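Side-chain contacts in similar to yteR (Bacilus subtilis) (Clostridium acetobutylicum, PDB 4WU0), which probably hydrolyses unsaturated rhamnogalacturonan fragments derived from pectin, as a glycoside hydrolase of family 105 related to YteR: residues K6-S11 with G349-A354; I17-T20 with E26-L29; D32-V37 with K44-F49. One frame throughout, in Å; residues are numbered along the deposited sequence.

Interaction 1: K6-S11 with G349-A354; sequences KLMADS and GPFLLA
Met8 reaches from helix 4-14 to Phe351 and Leu352 of helix 345-360; its base packs on Leu352 and its tip on Phe351. CB lies against Leu352 CD2 at 3.7 Å. CG sits between the two residues, 3.8 Å from Leu352 CD2 and 4.1 Å from Phe351 CD2. Beyond it the chain bends at both chi2 and chi3, and the terminal CE comes to rest 3.7 Å from Phe351 CD2, with CE2 of the same ring only slightly farther. The methyl approaches the ring obliquely, and the contact is apolar packing with CD2 and CE2.

Leu352 meets it from the other helix. Its CG stands anti to the carbonyl carbon (chi1 -73°), and although the side chain leaves its backbone across the direction of helix 4-14, its CD2 methyl turns nearer. That single methyl meets Met8 CB, the backbone N of Ala9 at 3.7 Å and Ala9 CB at 4.3 Å. The segment axes run nearly antiparallel, at 151°, with a closest approach of 9.7 Å, and Met8 and Leu352 mark the nearest backbone point. Every touching residue is buried.

This pairing joins the first and last helices of the chain, consistent with closure of the (alpha/alpha)6 barrel expected of this glycoside hydrolase clan. Ile311 and Leu313 of strand 311-317 pack on Met8, Leu313 and Ser268 of helix 264-279 on Phe351, and Tyr46 of helix 44-54 on Ala9.

Interaction 2: I17-T20 with E26-L29; sequences ITLT and EYGL
Tyr27 lays one face of its ring against the backbone of Leu19. Leu19 CA stands 3.6 Å from the ring centroid, with the line between them only 9° off the ring normal, which identifies a CH-pi contact made by the main chain over the centre of the ring. The leucine carbonyl carbon lies over the same face, and Leu19 O comes to 3.1 Å from Tyr27 CD2. This oxygen is buried by the contact and has no hydrogen-bond partner in the model. Farther along the ring, Thr18 O approaches Tyr27 CE1 at 3.3 Å from an oblique direction.

The leucine side chain adds a second contact. With CG anti to the carbonyl carbon (chi1 -58°), its branch runs obliquely beside the tyrosine and places CD2 3.6 Å from Tyr27 CD1.

The segment 17-20 has no regular secondary structure: it belongs to the loop that links helix 4-14 to helix 25-41, and Tyr27 lies in the first turn of the latter. In the (alpha/alpha)6 barrel expected for this family, such loops join successive helices, and here the incoming loop folds back over the start of the helix it leads into.

The phenol end is held within the same connection, where Tyr27 OH is hydrogen-bonded to Asp21 OD1, while the ring of His22 meets that of Tyr27 with the planes at about 65°. Pro345 of helix 345-360 touches both Leu19 and Tyr27, and Thr53 of helix 44-54 packs against Leu19.

Interaction 3: D32-V37 with K44-F49; sequences DGIAKV and KKYLDF
Segments 32-37 and 44-49 belong to consecutive helices that run nearly antiparallel, with their axes 8.7 Å apart at the closest point and a signed crossing angle of -159°; Ile34 and Tyr46 have the nearest CA atoms. Joined by a short turn, the two helices form a helical hairpin, the repeating element of the (alpha/alpha)6 barrel expected for this family. Val37 and Ile34 carry the contact from one side, Tyr46 and Phe49 from the other.

Val37 CG1 sits over one face of the Tyr46 ring, 3.7 Å from its centroid and 9° off the normal, a CH-pi contact with the methyl centred on the ring. It is the CG1 branch, anti to the backbone N (chi1 175°), that faces the tyrosine. Lys45 CG covers the opposite face, 3.9 Å above the ring plane, so the aromatic ring is held between two aliphatic groups.

Ile34 divides its branches between the two aromatics. Its CG2 reaches Tyr46 CB at 4.0 Å, whereas the longer arm ends in CD1, which lies 3.6 Å from Phe49 CE2 and approaches that ring obliquely.

Away from the contact, Lys44 NZ forms a salt bridge with Asp48 OD1 one turn later, at 3.0 Å.

Helix 4-14 flanks the pair: Asp10 OD1 is hydrogen-bonded to Tyr46 OH, Ser5 touches Val37, and Ile13 packs on Phe49. Leu352 of helix 345-360 meets Ile34, and helix 80-90 packs against Leu47 through Leu86 and Glu89.

Overall arrangement
Interactions 1 and 3 are buried helix-helix contacts, their centres about 10 Å apart, whereas interaction 2 is partly buried and sets a loop against a helix. Interaction 1 joins the two ends of the chain; the other two are local, lie within the span of chain that interaction 1 closes, and both use helix 25-41. Side-chain packing dominates interactions 1 and 3, with a ring face engaged by a methyl in the latter, while in interaction 2 the ring meets mainly backbone. The contacts touch one another: Leu29 packs on Pro350, Leu19 CD1 approaches Phe49 CE2 at 3.8 Å, and Leu352 CB lies 3.8 Å from Gly33 CA.

Interaction 1: K6-S11 with G349-A354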
loop_
_atom_site.group_PDB
_atom_site.type_symbol
_atom_site.label_atom_id
_atom_site.label_comp_id
_atom_site.label_asym_id
_atom_site.label_seq_id
_atom_site.Cartn_x
_atom_site.Cartn_y
_atom_site.Cartn_z
ATOM N N LYS A 6 -17.505 6.727 5.378
ATOM C CA LYS A 6 -18.205 7.887 4.812
ATOM C C LYS A 6 -17.783 9.185 5.509
ATOM O O LYS A 6 -17.570 10.212 4.860
ATOM C CB LYS A 6 -19.714 7.713 4.924
ATOM C CG LYS A 6 -20.505 8.920 4.429
ATOM C CD LYS A 6 -22.017 8.682 4.530
ATOM C CE LYS A 6 -22.791 9.862 3.968
ATOM N NZ LYS A 6 -24.258 9.605 4.059
ATOM N N LEU A 7 -17.666 9.147 6.826
ATOM C CA LEU A 7 -17.290 10.336 7.558
ATOM C C LEU A 7 -15.914 10.822 7.102
ATOM O O LEU A 7 -15.697 12.008 6.914
ATOM C CB LEU A 7 -17.304 10.079 9.073
ATOM C CG LEU A 7 -16.950 11.270 9.967
ATOM C CD1 LEU A 7 -17.849 12.476 9.719
ATOM C CD2 LEU A 7 -16.976 10.877 11.446
ATOM N N MET A 8 -14.966 9.908 6.942
ATOM C CA MET A 8 -13.656 10.303 6.461
ATOM C C MET A 8 -13.676 10.785 5.017
ATOM O O MET A 8 -12.996 11.751 4.674
ATOM C CB MET A 8 -12.663 9.163 6.602
ATOM C CG MET A 8 -11.270 9.556 6.180
ATOM S SD MET A 8 -10.666 10.999 7.087
ATOM C CE MET A 8 -9.959 10.097 8.416
ATOM N N ALA A 9 -14.413 10.088 4.155
ATOM C CA ALA A 9 -14.545 10.520 2.767
ATOM C C ALA A 9 -15.089 11.946 2.707
ATOM O O ALA A 9 -14.569 12.792 1.984
ATOM C CB ALA A 9 -15.463 9.563 1.986
ATOM N N ASP A 10 -16.127 12.211 3.496
ATOM C CA ASP A 10 -16.724 13.538 3.521
ATOM C C ASP A 10 -15.717 14.562 4.062
ATOM O O ASP A 10 -15.685 15.700 3.609
ATOM C CB ASP A 10 -18.004 13.547 4.364
ATOM C CG ASP A 10 -19.157 12.859 3.668
ATOM O OD1 ASP A 10 -19.072 12.710 2.421
ATOM O OD2 ASP A 10 -20.140 12.464 4.359
ATOM N N SER A 11 -14.890 14.150 5.015
ATOM C CA SER A 11 -13.863 15.039 5.557
ATOM C C SER A 11 -12.801 15.384 4.521
ATOM O O SER A 11 -12.379 16.534 4.403
ATOM C CB SER A 11 -13.192 14.408 6.785
ATOM O OG SER A 11 -14.126 14.190 7.815
ATOM N N GLY A 349 -6.024 6.875 2.789
ATOM C CA GLY A 349 -6.505 5.771 1.971
ATOM C C GLY A 349 -6.647 4.479 2.745
ATOM O O GLY A 349 -7.704 3.855 2.735
ATOM N N PRO A 350 -5.564 4.043 3.407
ATOM C CA PRO A 350 -5.657 2.816 4.205
ATOM C C PRO A 350 -6.695 2.912 5.307
ATOM O O PRO A 350 -7.352 1.920 5.605
ATOM C CB PRO A 350 -4.238 2.674 4.779
ATOM C CG PRO A 350 -3.380 3.293 3.712
ATOM C CD PRO A 350 -4.161 4.465 3.209
ATOM N N PHE A 351 -6.854 4.081 5.912
ATOM C CA PHE A 351 -7.894 4.229 6.935
ATOM C C PHE A 351 -9.301 4.055 6.342
ATOM O O PHE A 351 -10.156 3.378 6.917
ATOM C CB PHE A 351 -7.789 5.556 7.689
ATOM C CG PHE A 351 -8.849 5.692 8.740
ATOM C CD1 PHE A 351 -8.705 5.060 9.949
ATOM C CD2 PHE A 351 -10.029 6.371 8.480
ATOM C CE1 PHE A 351 -9.722 5.127 10.917
ATOM C CE2 PHE A 351 -11.020 6.454 9.444
ATOM C CZ PHE A 351 -10.853 5.815 10.668
ATOM N N LEU A 352 -9.563 4.640 5.182
ATOM C CA LEU A 352 -10.832 4.425 4.505
ATOM C C LEU A 352 -11.069 2.955 4.209
ATOM O O LEU A 352 -12.176 2.445 4.395
ATOM C CB LEU A 352 -10.833 5.168 3.172
ATOM C CG LEU A 352 -10.955 6.685 3.216
ATOM C CD1 LEU A 352 -10.538 7.283 1.872
ATOM C CD2 LEU A 352 -12.400 7.043 3.543
ATOM N N LEU A 353 -10.029 2.284 3.701
ATOM C CA LEU A 353 -10.141 0.874 3.338
ATOM C C LEU A 353 -10.368 -0.022 4.552
ATOM O O LEU A 353 -11.198 -0.938 4.509
ATOM C CB LEU A 353 -8.896 0.415 2.550
ATOM C CG LEU A 353 -8.743 1.102 1.194
ATOM C CD1 LEU A 353 -7.350 0.842 0.596
ATOM C CD2 LEU A 353 -9.811 0.609 0.218
ATOM N N ALA A 354 -9.628 0.231 5.631
ATOM C CA ALA A 354 -9.847 -0.507 6.872
ATOM C C ALA A 354 -11.258 -0.286 7.379
ATOM O O ALA A 354 -11.897 -1.215 7.865
ATOM C CB ALA A 354 -8.823 -0.068 7.927
#

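Interaction 2: I17-T20 with E26-L29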
loop_
_atom_site.group_PDB
_atom_site.type_symbol
_atom_site.label_atom_id
_atom_site.label_comp_id
_atom_site.label_asym_id
_atom_site.label_seq_id
_atom_site.Cartn_x
_atom_site.Cartn_y
_atom_site.Cartn_z
ATOM N N ILE A 17 -8.357 18.126 0.604
ATOM C CA ILE A 17 -7.030 17.534 0.681
ATOM C C ILE A 17 -6.454 17.438 -0.727
ATOM O O ILE A 17 -7.137 17.032 -1.661
ATOM C CB ILE A 17 -7.125 16.136 1.315
ATOM C CG1 ILE A 17 -7.731 16.215 2.724
ATOM C CG2 ILE A 17 -5.776 15.462 1.366
ATOM C CD1 ILE A 17 -7.013 17.112 3.673
ATOM N N THR A 18 -5.196 17.833 -0.868
ATOM C CA THR A 18 -4.533 17.845 -2.165
ATOM C C THR A 18 -4.314 16.427 -2.689
ATOM O O THR A 18 -3.652 15.602 -2.051
ATOM C CB THR A 18 -3.175 18.550 -2.081
ATOM O OG1 THR A 18 -3.324 19.859 -1.513
ATOM C CG2 THR A 18 -2.548 18.686 -3.453
ATOM N N LEU A 19 -4.862 16.161 -3.872
ATOM C CA LEU A 19 -4.704 14.881 -4.536
ATOM C C LEU A 19 -4.300 15.055 -5.991
ATOM O O LEU A 19 -4.382 14.105 -6.772
ATOM C CB LEU A 19 -6.024 14.093 -4.474
ATOM C CG LEU A 19 -6.592 13.821 -3.081
ATOM C CD1 LEU A 19 -8.002 13.264 -3.162
ATOM C CD2 LEU A 19 -5.680 12.848 -2.306
ATOM N N THR A 20 -3.852 16.261 -6.352
ATOM C CA THR A 20 -3.720 16.640 -7.768
ATOM C C THR A 20 -2.396 17.322 -8.157
ATOM O O THR A 20 -2.274 17.798 -9.283
ATOM C CB THR A 20 -4.908 17.557 -8.188
ATOM O OG1 THR A 20 -5.045 18.632 -7.255
ATOM C CG2 THR A 20 -6.231 16.751 -8.209
ATOM N N GLU A 26 -0.172 7.752 -3.704
ATOM C CA GLU A 26 -1.032 7.845 -2.535
ATOM C C GLU A 26 -2.366 8.490 -2.877
ATOM O O GLU A 26 -3.330 8.372 -2.130
ATOM C CB GLU A 26 -0.320 8.583 -1.377
ATOM C CG GLU A 26 -0.030 10.055 -1.581
ATOM C CD GLU A 26 1.302 10.350 -2.253
ATOM O OE1 GLU A 26 1.758 9.556 -3.102
ATOM O OE2 GLU A 26 1.905 11.404 -1.925
ATOM N N TYR A 27 -2.429 9.183 -4.010
ATOM C CA TYR A 27 -3.663 9.818 -4.433
ATOM C C TYR A 27 -4.632 8.778 -5.006
ATOM O O TYR A 27 -5.805 8.749 -4.640
ATOM C CB TYR A 27 -3.352 10.940 -5.435
ATOM C CG TYR A 27 -2.452 12.027 -4.881
ATOM C CD1 TYR A 27 -2.342 12.244 -3.518
ATOM C CD2 TYR A 27 -1.726 12.851 -5.733
ATOM C CE1 TYR A 27 -1.525 13.268 -3.015
ATOM C CE2 TYR A 27 -0.898 13.848 -5.252
ATOM C CZ TYR A 27 -0.827 14.063 -3.881
ATOM O OH TYR A 27 -0.020 15.055 -3.385
ATOM N N GLY A 28 -4.143 7.878 -5.858
ATOM C CA GLY A 28 -4.964 6.761 -6.303
ATOM C C GLY A 28 -5.412 5.891 -5.137
ATOM O O GLY A 28 -6.537 5.388 -5.112
ATOM N N LEU A 29 -4.517 5.688 -4.181
ATOM C CA LEU A 29 -4.832 4.910 -2.983
ATOM C C LEU A 29 -6.028 5.513 -2.209
ATOM O O LEU A 29 -6.939 4.800 -1.777
ATOM C CB LEU A 29 -3.606 4.851 -2.084
ATOM C CG LEU A 29 -3.722 4.291 -0.676
ATOM C CD1 LEU A 29 -4.196 2.850 -0.639
ATOM C CD2 LEU A 29 -2.367 4.414 0.004
#

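Interaction 3: D32-V37 with K44-F49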
loop_
_atom_site.group_PDB
_atom_site.type_symbol
_atom_site.label_atom_id
_atom_site.label_comp_id
_atom_site.label_asym_id
_atom_site.label_seq_id
_atom_site.Cartn_x
_atom_site.Cartn_y
_atom_site.Cartn_z
ATOM N N ASP A 32 -9.121 5.018 -4.181
ATOM C CA ASP A 32 -9.547 3.624 -4.073
ATOM C C ASP A 32 -10.409 3.451 -2.800
ATOM O O ASP A 32 -11.363 2.684 -2.789
ATOM C CB ASP A 32 -8.323 2.682 -4.020
ATOM C CG ASP A 32 -7.591 2.528 -5.377
ATOM O OD1 ASP A 32 -8.229 2.709 -6.429
ATOM O OD2 ASP A 32 -6.372 2.186 -5.408
ATOM N N GLY A 33 -10.050 4.151 -1.724
ATOM C CA GLY A 33 -10.864 4.151 -0.520
ATOM C C GLY A 33 -12.201 4.841 -0.740
ATOM O O GLY A 33 -13.250 4.366 -0.307
ATOM N N ILE A 34 -12.177 5.978 -1.418
ATOM C CA ILE A 34 -13.410 6.705 -1.709
ATOM C C ILE A 34 -14.322 5.866 -2.619
ATOM O O ILE A 34 -15.541 5.920 -2.527
ATOM C CB ILE A 34 -13.112 8.113 -2.272
ATOM C CG1 ILE A 34 -12.449 8.956 -1.172
ATOM C CG2 ILE A 34 -14.402 8.786 -2.747
ATOM C CD1 ILE A 34 -11.954 10.307 -1.619
ATOM N N ALA A 35 -13.725 5.065 -3.491
ATOM C CA ALA A 35 -14.514 4.221 -4.373
ATOM C C ALA A 35 -15.320 3.188 -3.588
ATOM O O ALA A 35 -16.412 2.815 -4.010
ATOM C CB ALA A 35 -13.649 3.551 -5.419
ATOM N N LYS A 36 -14.808 2.737 -2.440
ATOM C CA LYS A 36 -15.580 1.817 -1.603
ATOM C C LYS A 36 -16.795 2.514 -0.981
ATOM O O LYS A 36 -17.847 1.903 -0.792
ATOM C CB LYS A 36 -14.718 1.202 -0.502
ATOM C CG LYS A 36 -13.520 0.389 -0.987
ATOM C CD LYS A 36 -13.826 -0.629 -2.067
ATOM C CE LYS A 36 -14.372 -1.927 -1.526
ATOM N NZ LYS A 36 -14.402 -2.995 -2.580
ATOM N N VAL A 37 -16.648 3.798 -0.674
ATOM C CA VAL A 37 -17.757 4.570 -0.140
ATOM C C VAL A 37 -18.824 4.767 -1.214
ATOM O O VAL A 37 -20.010 4.650 -0.932
ATOM C CB VAL A 37 -17.268 5.909 0.430
ATOM C CG1 VAL A 37 -18.431 6.773 0.877
ATOM C CG2 VAL A 37 -16.320 5.635 1.566
ATOM N N LYS A 44 -23.594 9.261 -6.034
ATOM C CA LYS A 44 -22.774 9.698 -7.166
ATOM C C LYS A 44 -21.769 10.789 -6.800
ATOM O O LYS A 44 -20.776 10.977 -7.497
ATOM C CB LYS A 44 -23.665 10.163 -8.329
ATOM C CG LYS A 44 -22.895 10.530 -9.597
ATOM C CD LYS A 44 -23.817 10.905 -10.772
ATOM C CE LYS A 44 -23.020 11.446 -11.971
ATOM N NZ LYS A 44 -21.899 10.539 -12.407
ATOM N N LYS A 45 -21.982 11.500 -5.699
ATOM C CA LYS A 45 -21.024 12.542 -5.347
ATOM C C LYS A 45 -19.614 11.972 -5.112
ATOM O O LYS A 45 -18.616 12.655 -5.357
ATOM C CB LYS A 45 -21.492 13.367 -4.154
ATOM C CG LYS A 45 -21.152 12.811 -2.815
ATOM C CD LYS A 45 -21.614 13.759 -1.712
ATOM C CE LYS A 45 -21.814 13.031 -0.396
ATOM N NZ LYS A 45 -22.717 13.784 0.539
ATOM N N TYR A 46 -19.524 10.726 -4.659
ATOM C CA TYR A 46 -18.201 10.114 -4.438
ATOM C C TYR A 46 -17.545 9.754 -5.769
ATOM O O TYR A 46 -16.350 10.012 -5.974
ATOM C CB TYR A 46 -18.281 8.923 -3.488
ATOM C CG TYR A 46 -18.836 9.356 -2.163
ATOM C CD1 TYR A 46 -18.139 10.235 -1.357
ATOM C CD2 TYR A 46 -20.099 8.960 -1.767
ATOM C CE1 TYR A 46 -18.663 10.675 -0.165
ATOM C CE2 TYR A 46 -20.638 9.390 -0.584
ATOM C CZ TYR A 46 -19.921 10.261 0.218
ATOM O OH TYR A 46 -20.481 10.701 1.398
ATOM N N LEU A 47 -18.328 9.195 -6.687
ATOM C CA LEU A 47 -17.814 8.881 -8.022
ATOM C C LEU A 47 -17.397 10.164 -8.722
ATOM O O LEU A 47 -16.323 10.243 -9.326
ATOM C CB LEU A 47 -18.858 8.135 -8.853
ATOM C CG LEU A 47 -18.464 7.845 -10.301
ATOM C CD1 LEU A 47 -17.190 7.015 -10.326
ATOM C CD2 LEU A 47 -19.600 7.142 -11.059
ATOM N N ASP A 48 -18.224 11.192 -8.611
ATOM C CA ASP A 48 -17.906 12.463 -9.252
ATOM C C ASP A 48 -16.605 13.064 -8.729
ATOM O O ASP A 48 -15.830 13.613 -9.502
ATOM C CB ASP A 48 -19.052 13.459 -9.079
ATOM C CG ASP A 48 -20.272 13.091 -9.893
ATOM O OD1 ASP A 48 -20.127 12.351 -10.890
ATOM O OD2 ASP A 48 -21.375 13.558 -9.537
ATOM N N PHE A 49 -16.356 12.937 -7.424
ATOM C CA PHE A 49 -15.107 13.394 -6.836
ATOM C C PHE A 49 -13.911 12.655 -7.408
ATOM O O PHE A 49 -12.881 13.248 -7.695
ATOM C CB PHE A 49 -15.116 13.231 -5.314
ATOM C CG PHE A 49 -13.869 13.732 -4.648
ATOM C CD1 PHE A 49 -13.649 15.087 -4.511
ATOM C CD2 PHE A 49 -12.920 12.847 -4.171
ATOM C CE1 PHE A 49 -12.508 15.561 -3.899
ATOM C CE2 PHE A 49 -11.770 13.316 -3.537
ATOM C CZ PHE A 49 -11.570 14.688 -3.424
#